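Long-range contact in N-acetylneuraminate lyase (Fusobacterium nucleatum subsp. nucleatum ATCC 25586, PDB 5ZKA), which is a bacterial member of the dihydrodipicolinate synthetase family, built on a TIM-barrel fold: residues I219-G227 against L264-L272. Residues are numbered along the deposited sequence; the frame is centred on the assembly and turned at random.
Sequences IGSTYNING and LYQTIKEIL
Ile225 packs against Ile268, Ile271 and Leu272 where the eighth strand of the TIM barrel, 217-220, gives way to helix 223-237 and helix 264-274 lies across that turn. The two short helical segments are inclined at 54° to each other, their axes 9.7 Å apart at closest approach. From CB of Ile225, which faces the second helix, the side chain forks. Its CG2 branch, anti to the carbonyl carbon, lies 3.7 Å from CG of Leu272 and also touches CD2 of that leucine and CG2 of Ile271, with CG2 of Ile268 slightly farther off. The other branch starts with CG1 between the backbone N and the carbonyl carbon (chi1 56°) and ends at CD1, which meets CD1 of Ile271 at 3.7 Å; these two side chains cross at about a right angle. Ile259 of helix 242-262 adds a further apolar neighbour.

Nearer the strand, Ile268 brings its CD1 up against both the hydroxyl and the carbonyl oxygen of Ser221, 3.7 Å from Ser221 O. That carbonyl is gripped by the side-chain amide of Asn224, whose ND2 donates an almost straight bond (172°); ND2 also donates to Ala24 O, and OD1 accepts from Asn47 ND2. The backbone carbonyl of Asn224 is buried without a polar partner: Leu272 CD2 lies 3.8 Å from Asn224 O.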
loop_
_atom_site.group_PDB
_atom_site.type_symbol
_atom_site.label_atom_id
_atom_site.label_comp_id
_atom_site.label_asym_id
_atom_site.label_seq_id
_atom_site.Cartn_x
_atom_site.Cartn_y
_atom_site.Cartn_z
ATOM N N ILE A 219 15.081 -4.354 -1.961
ATOM C CA ILE A 219 15.659 -5.670 -2.224
ATOM C C ILE A 219 14.623 -6.449 -3.028
ATOM O O ILE A 219 13.489 -6.619 -2.567
ATOM C CB ILE A 219 16.004 -6.393 -0.908
ATOM C CG1 ILE A 219 17.029 -5.582 -0.129
ATOM C CG2 ILE A 219 16.496 -7.812 -1.156
ATOM C CD1 ILE A 219 17.096 -5.963 1.387
ATOM N N GLY A 220 14.977 -6.879 -4.237
ATOM C CA GLY A 220 13.971 -7.462 -5.116
ATOM C C GLY A 220 14.519 -8.439 -6.131
ATOM O O GLY A 220 15.666 -8.330 -6.572
ATOM N N SER A 221 13.667 -9.386 -6.530
ATOM C CA SER A 221 14.057 -10.360 -7.552
ATOM C C SER A 221 14.104 -9.747 -8.941
ATOM O O SER A 221 14.908 -10.171 -9.783
ATOM C CB SER A 221 13.073 -11.525 -7.565
ATOM O OG SER A 221 11.747 -11.055 -7.779
ATOM N N THR A 222 13.228 -8.786 -9.231
ATOM C CA THR A 222 13.202 -8.311 -10.613
ATOM C C THR A 222 14.393 -7.433 -10.951
ATOM O O THR A 222 14.645 -7.186 -12.137
ATOM C CB THR A 222 11.908 -7.549 -10.912
ATOM O OG1 THR A 222 11.882 -6.316 -10.182
ATOM C CG2 THR A 222 10.694 -8.394 -10.538
ATOM N N TYR A 223 15.154 -6.992 -9.953
ATOM C CA TYR A 223 16.291 -6.137 -10.241
ATOM C C TYR A 223 17.411 -6.909 -10.925
ATOM O O TYR A 223 18.309 -6.281 -11.497
ATOM C CB TYR A 223 16.774 -5.468 -8.945
ATOM C CG TYR A 223 15.651 -4.763 -8.195
ATOM C CD1 TYR A 223 14.576 -4.191 -8.879
ATOM C CD2 TYR A 223 15.634 -4.714 -6.811
ATOM C CE1 TYR A 223 13.525 -3.565 -8.195
ATOM C CE2 TYR A 223 14.586 -4.090 -6.119
ATOM C CZ TYR A 223 13.544 -3.520 -6.812
ATOM O OH TYR A 223 12.516 -2.908 -6.119
ATOM N N ASN A 224 17.356 -8.252 -10.899
ATOM C CA ASN A 224 18.299 -9.063 -11.670
ATOM C C ASN A 224 18.239 -8.720 -13.157
ATOM O O ASN A 224 19.233 -8.881 -13.871
ATOM C CB ASN A 224 18.003 -10.557 -11.484
ATOM C CG ASN A 224 18.447 -11.098 -10.123
ATOM O OD1 ASN A 224 19.613 -11.429 -9.926
ATOM N ND2 ASN A 224 17.498 -11.210 -9.181
ATOM N N ILE A 225 17.081 -8.278 -13.644
ATOM C CA ILE A 225 16.927 -7.935 -15.057
ATOM C C ILE A 225 16.393 -6.531 -15.282
ATOM O O ILE A 225 16.522 -6.003 -16.408
ATOM C CB ILE A 225 16.014 -8.963 -15.761
ATOM C CG1 ILE A 225 14.659 -9.038 -15.042
ATOM C CG2 ILE A 225 16.668 -10.341 -15.791
ATOM C CD1 ILE A 225 13.589 -9.772 -15.842
ATOM N N ASN A 226 15.772 -5.890 -14.289
ATOM C CA ASN A 226 15.164 -4.571 -14.464
ATOM C C ASN A 226 15.756 -3.542 -13.498
ATOM O O ASN A 226 15.096 -2.562 -13.139
ATOM C CB ASN A 226 13.645 -4.658 -14.305
ATOM C CG ASN A 226 12.938 -3.393 -14.767
ATOM O OD1 ASN A 226 13.233 -2.852 -15.842
ATOM N ND2 ASN A 226 12.004 -2.905 -13.946
ATOM N N GLY A 227 17.014 -3.750 -13.087
ATOM C CA GLY A 227 17.633 -2.876 -12.104
ATOM C C GLY A 227 17.867 -1.451 -12.573
ATOM O O GLY A 227 17.935 -0.534 -11.747
ATOM N N LEU A 264 7.315 -16.429 -12.109
ATOM C CA LEU A 264 8.322 -15.448 -11.701
ATOM C C LEU A 264 9.746 -15.972 -11.891
ATOM O O LEU A 264 10.543 -15.392 -12.642
ATOM C CB LEU A 264 8.086 -15.066 -10.235
ATOM C CG LEU A 264 9.029 -14.089 -9.526
ATOM C CD1 LEU A 264 8.872 -12.696 -10.083
ATOM C CD2 LEU A 264 8.754 -14.080 -8.016
ATOM N N TYR A 265 10.110 -17.036 -11.164
ATOM C CA TYR A 265 11.507 -17.476 -11.179
ATOM C C TYR A 265 11.908 -17.968 -12.562
ATOM O O TYR A 265 13.001 -17.652 -13.044
ATOM C CB TYR A 265 11.748 -18.565 -10.129
ATOM C CG TYR A 265 11.569 -18.088 -8.699
ATOM C CD1 TYR A 265 11.607 -16.732 -8.383
ATOM C CD2 TYR A 265 11.356 -18.990 -7.668
ATOM C CE1 TYR A 265 11.434 -16.291 -7.080
ATOM C CE2 TYR A 265 11.178 -18.560 -6.358
ATOM C CZ TYR A 265 11.217 -17.211 -6.071
ATOM O OH TYR A 265 11.048 -16.779 -4.775
ATOM N N GLN A 266 11.027 -18.723 -13.224
ATOM C CA GLN A 266 11.334 -19.231 -14.557
ATOM C C GLN A 266 11.528 -18.099 -15.562
ATOM O O GLN A 266 12.378 -18.190 -16.454
ATOM C CB GLN A 266 10.220 -20.171 -15.027
ATOM C CG GLN A 266 10.081 -21.455 -14.205
ATOM C CD GLN A 266 9.122 -21.317 -13.025
ATOM O OE1 GLN A 266 8.744 -20.203 -12.632
ATOM N NE2 GLN A 266 8.730 -22.455 -12.446
ATOM N N THR A 267 10.743 -17.025 -15.446
ATOM C CA THR A 267 10.793 -15.967 -16.457
ATOM C C THR A 267 12.014 -15.078 -16.271
ATOM O O THR A 267 12.663 -14.700 -17.253
ATOM C CB THR A 267 9.502 -15.143 -16.414
ATOM O OG1 THR A 267 8.410 -15.994 -16.783
ATOM C CG2 THR A 267 9.551 -13.962 -17.400
ATOM N N ILE A 268 12.363 -14.756 -15.020
ATOM C CA ILE A 268 13.598 -14.010 -14.781
ATOM C C ILE A 268 14.796 -14.796 -15.303
ATOM O O ILE A 268 15.670 -14.250 -15.993
ATOM C CB ILE A 268 13.746 -13.662 -13.286
ATOM C CG1 ILE A 268 12.607 -12.721 -12.851
ATOM C CG2 ILE A 268 15.133 -13.041 -13.013
ATOM C CD1 ILE A 268 12.529 -12.465 -11.361
ATOM N N LYS A 269 14.841 -16.102 -15.011
ATOM C CA LYS A 269 15.952 -16.913 -15.506
ATOM C C LYS A 269 15.944 -16.995 -17.027
ATOM O O LYS A 269 17.011 -16.969 -17.661
ATOM C CB LYS A 269 15.908 -18.308 -14.884
ATOM C CG LYS A 269 16.250 -18.293 -13.409
ATOM C CD LYS A 269 16.629 -19.671 -12.900
ATOM C CE LYS A 269 17.015 -19.616 -11.424
ATOM N NZ LYS A 269 17.169 -20.971 -10.826
ATOM N N GLU A 270 14.755 -17.077 -17.639
ATOM C CA GLU A 270 14.697 -17.135 -19.099
ATOM C C GLU A 270 15.163 -15.825 -19.728
ATOM O O GLU A 270 15.860 -15.837 -20.747
ATOM C CB GLU A 270 13.282 -17.483 -19.565
ATOM C CG GLU A 270 13.140 -17.663 -21.084
ATOM C CD GLU A 270 13.898 -18.874 -21.635
ATOM O OE1 GLU A 270 14.362 -19.728 -20.844
ATOM O OE2 GLU A 270 14.017 -18.972 -22.873
ATOM N N ILE A 271 14.788 -14.686 -19.141
ATOM C CA ILE A 271 15.226 -13.402 -19.681
ATOM C C ILE A 271 16.732 -13.232 -19.509
ATOM O O ILE A 271 17.413 -12.675 -20.378
ATOM C CB ILE A 271 14.436 -12.260 -19.014
ATOM C CG1 ILE A 271 12.973 -12.333 -19.456
ATOM C CG2 ILE A 271 15.038 -10.902 -19.380
ATOM C CD1 ILE A 271 12.058 -11.290 -18.830
ATOM N N LEU A 272 17.278 -13.697 -18.380
ATOM C CA LEU A 272 18.725 -13.674 -18.219
ATOM C C LEU A 272 19.395 -14.461 -19.335
ATOM O O LEU A 272 20.409 -14.024 -19.885
ATOM C CB LEU A 272 19.111 -14.220 -16.841
ATOM C CG LEU A 272 18.942 -13.242 -15.665
ATOM C CD1 LEU A 272 19.018 -13.947 -14.303
ATOM C CD2 LEU A 272 19.987 -12.133 -15.738
#